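PDB 3VTX: MamA from Candidatus Magnetobacterium bavaricum, which is a tetratricopeptide repeat (TPR) protein, built of antiparallel helix pairs stacked into a curved superhelix of the kind that generally serves as a protein-binding scaffold. Local coordinates for residues T4-R16 with A27-T41. Residues are numbered along the deposited sequence; the frame is centred on the assembly and turned at random.
Sequences TTTIYMDIGDKKR and AYKKVLKADPNNVET
An antiparallel helical hairpin of the TPR fold, at the N-terminal end of the chain, brings helix 5-18 against helix 21-34, and Gly12 against Ala27 and Tyr28. The axes of segments 5-16 and 27-34 cross at -158° and come within 8.1 Å. With no side chain at Gly12, the Tyr28 ring comes up against the backbone. Gly12 CA lies over one face of the Tyr28 ring, 4.2 Å from the centroid, a CH-pi contact. Ala27 CB rests 3.5 Å from Tyr8 O. The Tyr28 ring is a knob in the hole formed by Met9, Gly12, Asp13 and Arg16. Tyr28 OH donates to Asp13 OD1 at 2.6 Å, on the anti side of the carboxylate and close to its plane. The other oxygen, Asp13 OD2, forms a salt bridge with Lys44 of helix 39-51, so this aspartate links all three helices. The exposed Lys30 chain lies across the Tyr8 ring. Lys30 CD sits over one face, 3.6 Å from the centroid of the Tyr8 ring. Val31 CG2 packs against Tyr8 CB and the backbone at Met9 N. Met9 reaches farther, into a hole among Tyr28, Val31, Glu40 and Thr41. CG stands anti to the backbone N (chi1 -161°), and a bend at chi3 brings Met9 CE to 3.3 Å from Thr41 OG1. This hole borders the start of helix 39-51, where Asn38 is the N-cap. Asn38 OD1 accepts from Thr41 N in the carbonyl plane and from Thr41 OG1 well above it. Thr5 closes the end of the hairpin, with CG2 against Asn38 ND2. Asn38 ND2 donates almost straight to Asp35 OD2 at 3.1 Å, and the same oxygen takes a weak bond from Thr5 OG1 at 3.4 Å.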
loop_
_atom_site.group_PDB
_atom_site.type_symbol
_atom_site.label_atom_id
_atom_site.label_comp_id
_atom_site.label_asym_id
_atom_site.label_seq_id
_atom_site.Cartn_x
_atom_site.Cartn_y
_atom_site.Cartn_z
ATOM N N THR A 4 10.836 23.740 -18.689
ATOM C CA THR A 4 11.999 23.597 -17.751
ATOM C C THR A 4 11.779 22.600 -16.561
ATOM O O THR A 4 12.452 21.588 -16.474
ATOM C CB THR A 4 12.454 24.949 -17.191
ATOM O OG1 THR A 4 13.530 24.728 -16.259
ATOM C CG2 THR A 4 11.283 25.710 -16.527
ATOM N N THR A 5 10.898 22.939 -15.627
ATOM C CA THR A 5 10.219 21.943 -14.850
ATOM C C THR A 5 9.704 20.889 -15.822
ATOM O O THR A 5 9.810 19.682 -15.550
ATOM C CB THR A 5 9.051 22.538 -14.032
ATOM O OG1 THR A 5 9.562 23.184 -12.854
ATOM C CG2 THR A 5 8.088 21.462 -13.561
ATOM N N THR A 6 9.143 21.339 -16.959
ATOM C CA THR A 6 8.565 20.426 -17.918
ATOM C C THR A 6 9.624 19.566 -18.563
ATOM O O THR A 6 9.452 18.352 -18.684
ATOM C CB THR A 6 7.784 21.221 -19.036
ATOM O OG1 THR A 6 7.042 22.278 -18.397
ATOM C CG2 THR A 6 6.838 20.272 -19.792
ATOM N N ILE A 7 10.738 20.164 -18.957
ATOM C CA ILE A 7 11.722 19.397 -19.666
ATOM C C ILE A 7 12.309 18.327 -18.705
ATOM O O ILE A 7 12.404 17.157 -19.052
ATOM C CB ILE A 7 12.853 20.253 -20.233
ATOM C CG1 ILE A 7 12.332 21.286 -21.281
ATOM C CG2 ILE A 7 13.934 19.334 -20.859
ATOM C CD1 ILE A 7 13.264 22.545 -21.455
ATOM N N TYR A 8 12.737 18.746 -17.529
ATOM C CA TYR A 8 13.311 17.736 -16.562
ATOM C C TYR A 8 12.305 16.717 -16.040
ATOM O O TYR A 8 12.639 15.530 -15.904
ATOM C CB TYR A 8 14.025 18.423 -15.413
ATOM C CG TYR A 8 15.322 18.969 -15.919
ATOM C CD1 TYR A 8 16.302 18.091 -16.364
ATOM C CD2 TYR A 8 15.536 20.342 -16.070
ATOM C CE1 TYR A 8 17.509 18.531 -16.877
ATOM C CE2 TYR A 8 16.793 20.824 -16.603
ATOM C CZ TYR A 8 17.762 19.893 -17.017
ATOM O OH TYR A 8 19.005 20.248 -17.547
ATOM N N MET A 9 11.080 17.136 -15.771
ATOM C CA MET A 9 10.102 16.134 -15.415
ATOM C C MET A 9 9.968 15.080 -16.534
ATOM O O MET A 9 9.899 13.896 -16.253
ATOM C CB MET A 9 8.760 16.761 -15.032
ATOM C CG MET A 9 7.891 15.818 -14.224
ATOM S SD MET A 9 6.229 16.559 -13.902
ATOM C CE MET A 9 6.659 18.287 -13.510
ATOM N N ASP A 10 9.877 15.471 -17.818
ATOM C CA ASP A 10 9.794 14.478 -18.958
ATOM C C ASP A 10 10.973 13.525 -19.010
ATOM O O ASP A 10 10.848 12.329 -19.295
ATOM C CB ASP A 10 9.796 15.168 -20.353
ATOM C CG ASP A 10 10.065 14.156 -21.530
ATOM O OD1 ASP A 10 9.234 13.223 -21.696
ATOM O OD2 ASP A 10 11.108 14.274 -22.264
ATOM N N ILE A 11 12.170 14.079 -18.843
ATOM C CA ILE A 11 13.405 13.248 -18.817
ATOM C C ILE A 11 13.254 12.210 -17.706
ATOM O O ILE A 11 13.404 11.001 -17.920
ATOM C CB ILE A 11 14.677 14.109 -18.635
ATOM C CG1 ILE A 11 14.942 14.942 -19.907
ATOM C CG2 ILE A 11 15.912 13.230 -18.357
ATOM C CD1 ILE A 11 15.827 16.138 -19.688
ATOM N N GLY A 12 12.833 12.672 -16.534
ATOM C CA GLY A 12 12.687 11.722 -15.417
ATOM C C GLY A 12 11.689 10.627 -15.711
ATOM O O GLY A 12 11.919 9.456 -15.439
ATOM N N ASP A 13 10.545 11.015 -16.290
ATOM C CA ASP A 13 9.515 10.034 -16.560
ATOM C C ASP A 13 10.017 8.958 -17.495
ATOM O O ASP A 13 9.713 7.795 -17.339
ATOM C CB ASP A 13 8.311 10.734 -17.183
ATOM C CG ASP A 13 7.551 11.547 -16.199
ATOM O OD1 ASP A 13 7.668 11.315 -14.958
ATOM O OD2 ASP A 13 6.757 12.401 -16.641
ATOM N N LYS A 14 10.728 9.377 -18.528
ATOM C CA LYS A 14 11.187 8.463 -19.578
ATOM C C LYS A 14 12.323 7.564 -19.019
ATOM O O LYS A 14 12.432 6.405 -19.345
ATOM C CB LYS A 14 11.749 9.255 -20.755
ATOM C CG LYS A 14 10.743 9.677 -21.822
ATOM C CD LYS A 14 11.253 10.883 -22.613
ATOM C CE LYS A 14 12.563 10.610 -23.370
ATOM N NZ LYS A 14 12.641 11.535 -24.590
ATOM N N LYS A 15 13.178 8.150 -18.197
ATOM C CA LYS A 15 14.196 7.321 -17.504
ATOM C C LYS A 15 13.601 6.318 -16.554
ATOM O O LYS A 15 14.015 5.173 -16.537
ATOM C CB LYS A 15 15.229 8.229 -16.854
ATOM C CG LYS A 15 16.210 8.816 -17.861
ATOM C CD LYS A 15 17.338 9.644 -17.257
ATOM C CE LYS A 15 18.242 10.328 -18.303
ATOM N NZ LYS A 15 19.481 10.940 -17.679
ATOM N N ARG A 16 12.595 6.710 -15.776
ATOM C CA ARG A 16 11.955 5.812 -14.909
ATOM C C ARG A 16 11.338 4.610 -15.727
ATOM O O ARG A 16 11.511 3.425 -15.398
ATOM C CB ARG A 16 10.878 6.559 -14.123
ATOM C CG ARG A 16 10.243 5.701 -13.043
ATOM C CD ARG A 16 9.181 6.480 -12.325
ATOM N NE ARG A 16 8.487 5.586 -11.449
ATOM C CZ ARG A 16 7.254 5.746 -11.033
ATOM N NH1 ARG A 16 6.738 4.821 -10.272
ATOM N NH2 ARG A 16 6.520 6.779 -11.439
ATOM N N ALA A 27 16.853 13.716 -12.447
ATOM C CA ALA A 27 16.008 14.643 -13.142
ATOM C C ALA A 27 14.919 15.278 -12.231
ATOM O O ALA A 27 14.725 16.489 -12.219
ATOM C CB ALA A 27 15.383 13.960 -14.364
ATOM N N TYR A 28 14.311 14.480 -11.332
ATOM C CA TYR A 28 13.279 14.980 -10.466
ATOM C C TYR A 28 13.839 15.877 -9.401
ATOM O O TYR A 28 13.247 16.958 -9.074
ATOM C CB TYR A 28 12.534 13.780 -9.873
ATOM C CG TYR A 28 11.711 12.891 -10.818
ATOM C CD1 TYR A 28 10.961 13.405 -11.862
ATOM C CD2 TYR A 28 11.606 11.530 -10.592
ATOM C CE1 TYR A 28 10.254 12.585 -12.695
ATOM C CE2 TYR A 28 10.821 10.721 -11.382
ATOM C CZ TYR A 28 10.130 11.262 -12.418
ATOM O OH TYR A 28 9.364 10.442 -13.170
ATOM N N LYS A 29 15.056 15.555 -8.932
ATOM C CA LYS A 29 15.734 16.383 -7.995
ATOM C C LYS A 29 16.066 17.765 -8.615
ATOM O O LYS A 29 16.057 18.789 -7.882
ATOM C CB LYS A 29 16.947 15.744 -7.396
ATOM C CG LYS A 29 16.675 14.629 -6.349
ATOM C CD LYS A 29 17.904 14.007 -5.809
ATOM C CE LYS A 29 17.653 12.995 -4.737
ATOM N NZ LYS A 29 18.951 12.399 -4.313
ATOM N N LYS A 30 16.405 17.754 -9.901
ATOM C CA LYS A 30 16.749 18.999 -10.622
ATOM C C LYS A 30 15.454 19.870 -10.691
ATOM O O LYS A 30 15.515 21.064 -10.367
ATOM C CB LYS A 30 17.285 18.676 -11.979
ATOM C CG LYS A 30 17.672 19.999 -12.800
ATOM C CD LYS A 30 18.827 19.807 -13.764
ATOM C CE LYS A 30 19.417 21.190 -14.225
ATOM N NZ LYS A 30 19.775 22.011 -12.996
ATOM N N VAL A 31 14.321 19.252 -10.999
ATOM C CA VAL A 31 13.019 19.949 -10.964
ATOM C C VAL A 31 12.814 20.630 -9.617
ATOM O O VAL A 31 12.443 21.818 -9.535
ATOM C CB VAL A 31 11.879 19.051 -11.284
ATOM C CG1 VAL A 31 10.507 19.787 -11.036
ATOM C CG2 VAL A 31 11.945 18.510 -12.657
ATOM N N LEU A 32 13.066 19.876 -8.533
ATOM C CA LEU A 32 12.778 20.297 -7.183
ATOM C C LEU A 32 13.762 21.318 -6.650
ATOM O O LEU A 32 13.423 22.047 -5.721
ATOM C CB LEU A 32 12.688 19.074 -6.247
ATOM C CG LEU A 32 11.488 18.175 -6.531
ATOM C CD1 LEU A 32 11.558 16.799 -5.735
ATOM C CD2 LEU A 32 10.110 18.870 -6.172
ATOM N N LYS A 33 14.963 21.382 -7.232
ATOM C CA LYS A 33 15.955 22.416 -6.868
ATOM C C LYS A 33 15.381 23.805 -7.209
ATOM O O LYS A 33 15.524 24.725 -6.425
ATOM C CB LYS A 33 17.298 22.274 -7.642
ATOM C CG LYS A 33 18.217 21.085 -7.352
ATOM C CD LYS A 33 19.408 21.129 -8.403
ATOM C CE LYS A 33 20.427 19.972 -8.375
ATOM N NZ LYS A 33 19.905 18.546 -8.417
ATOM N N ALA A 34 14.741 23.886 -8.377
ATOM C CA ALA A 34 14.203 25.095 -8.977
ATOM C C ALA A 34 12.795 25.406 -8.501
ATOM O O ALA A 34 12.423 26.594 -8.370
ATOM C CB ALA A 34 14.218 24.938 -10.552
ATOM N N ASP A 35 12.012 24.351 -8.228
ATOM C CA ASP A 35 10.582 24.435 -7.949
ATOM C C ASP A 35 10.262 23.443 -6.842
ATOM O O ASP A 35 9.677 22.393 -7.120
ATOM C CB ASP A 35 9.823 24.081 -9.226
ATOM C CG ASP A 35 8.275 24.312 -9.126
ATOM O OD1 ASP A 35 7.750 24.791 -8.076
ATOM O OD2 ASP A 35 7.625 23.926 -10.124
ATOM N N PRO A 36 10.677 23.755 -5.612
ATOM C CA PRO A 36 10.580 22.760 -4.539
ATOM C C PRO A 36 9.199 22.386 -4.115
ATOM O O PRO A 36 9.059 21.415 -3.346
ATOM C CB PRO A 36 11.328 23.389 -3.348
ATOM C CG PRO A 36 11.665 24.804 -3.761
ATOM C CD PRO A 36 11.296 25.023 -5.197
ATOM N N ASN A 37 8.192 23.166 -4.516
ATOM C CA ASN A 37 6.837 22.867 -4.141
ATOM C C ASN A 37 6.024 22.186 -5.247
ATOM O O ASN A 37 4.807 22.151 -5.183
ATOM C CB ASN A 37 6.147 24.114 -3.594
ATOM C CG ASN A 37 6.876 24.677 -2.377
ATOM O OD1 ASN A 37 7.100 25.895 -2.299
ATOM N ND2 ASN A 37 7.287 23.808 -1.445
ATOM N N ASN A 38 6.722 21.620 -6.239
ATOM C CA ASN A 38 6.078 20.925 -7.339
ATOM C C ASN A 38 5.560 19.585 -6.793
ATOM O O ASN A 38 6.333 18.620 -6.679
ATOM C CB ASN A 38 7.106 20.677 -8.434
ATOM C CG ASN A 38 6.480 20.212 -9.724
ATOM O OD1 ASN A 38 6.021 19.060 -9.891
ATOM N ND2 ASN A 38 6.421 21.144 -10.669
ATOM N N VAL A 39 4.280 19.533 -6.466
ATOM C CA VAL A 39 3.701 18.323 -5.877
ATOM C C VAL A 39 3.730 17.157 -6.842
ATOM O O VAL A 39 3.954 16.020 -6.404
ATOM C CB VAL A 39 2.275 18.557 -5.290
ATOM C CG1 VAL A 39 2.364 19.506 -4.064
ATOM C CG2 VAL A 39 1.337 19.072 -6.338
ATOM N N GLU A 40 3.574 17.394 -8.148
ATOM C CA GLU A 40 3.533 16.280 -9.106
ATOM C C GLU A 40 4.905 15.532 -9.085
ATOM O O GLU A 40 4.962 14.262 -9.096
ATOM C CB GLU A 40 3.323 16.797 -10.512
ATOM C CG GLU A 40 3.307 15.749 -11.537
ATOM C CD GLU A 40 2.771 16.170 -12.893
ATOM O OE1 GLU A 40 2.668 17.393 -13.128
ATOM O OE2 GLU A 40 2.467 15.247 -13.698
ATOM N N THR A 41 5.963 16.339 -9.030
ATOM C CA THR A 41 7.359 15.842 -8.914
ATOM C C THR A 41 7.662 15.178 -7.588
ATOM O O THR A 41 8.311 14.130 -7.574
ATOM C CB THR A 41 8.374 16.910 -9.285
ATOM O OG1 THR A 41 8.027 17.336 -10.609
ATOM C CG2 THR A 41 9.909 16.344 -9.365
#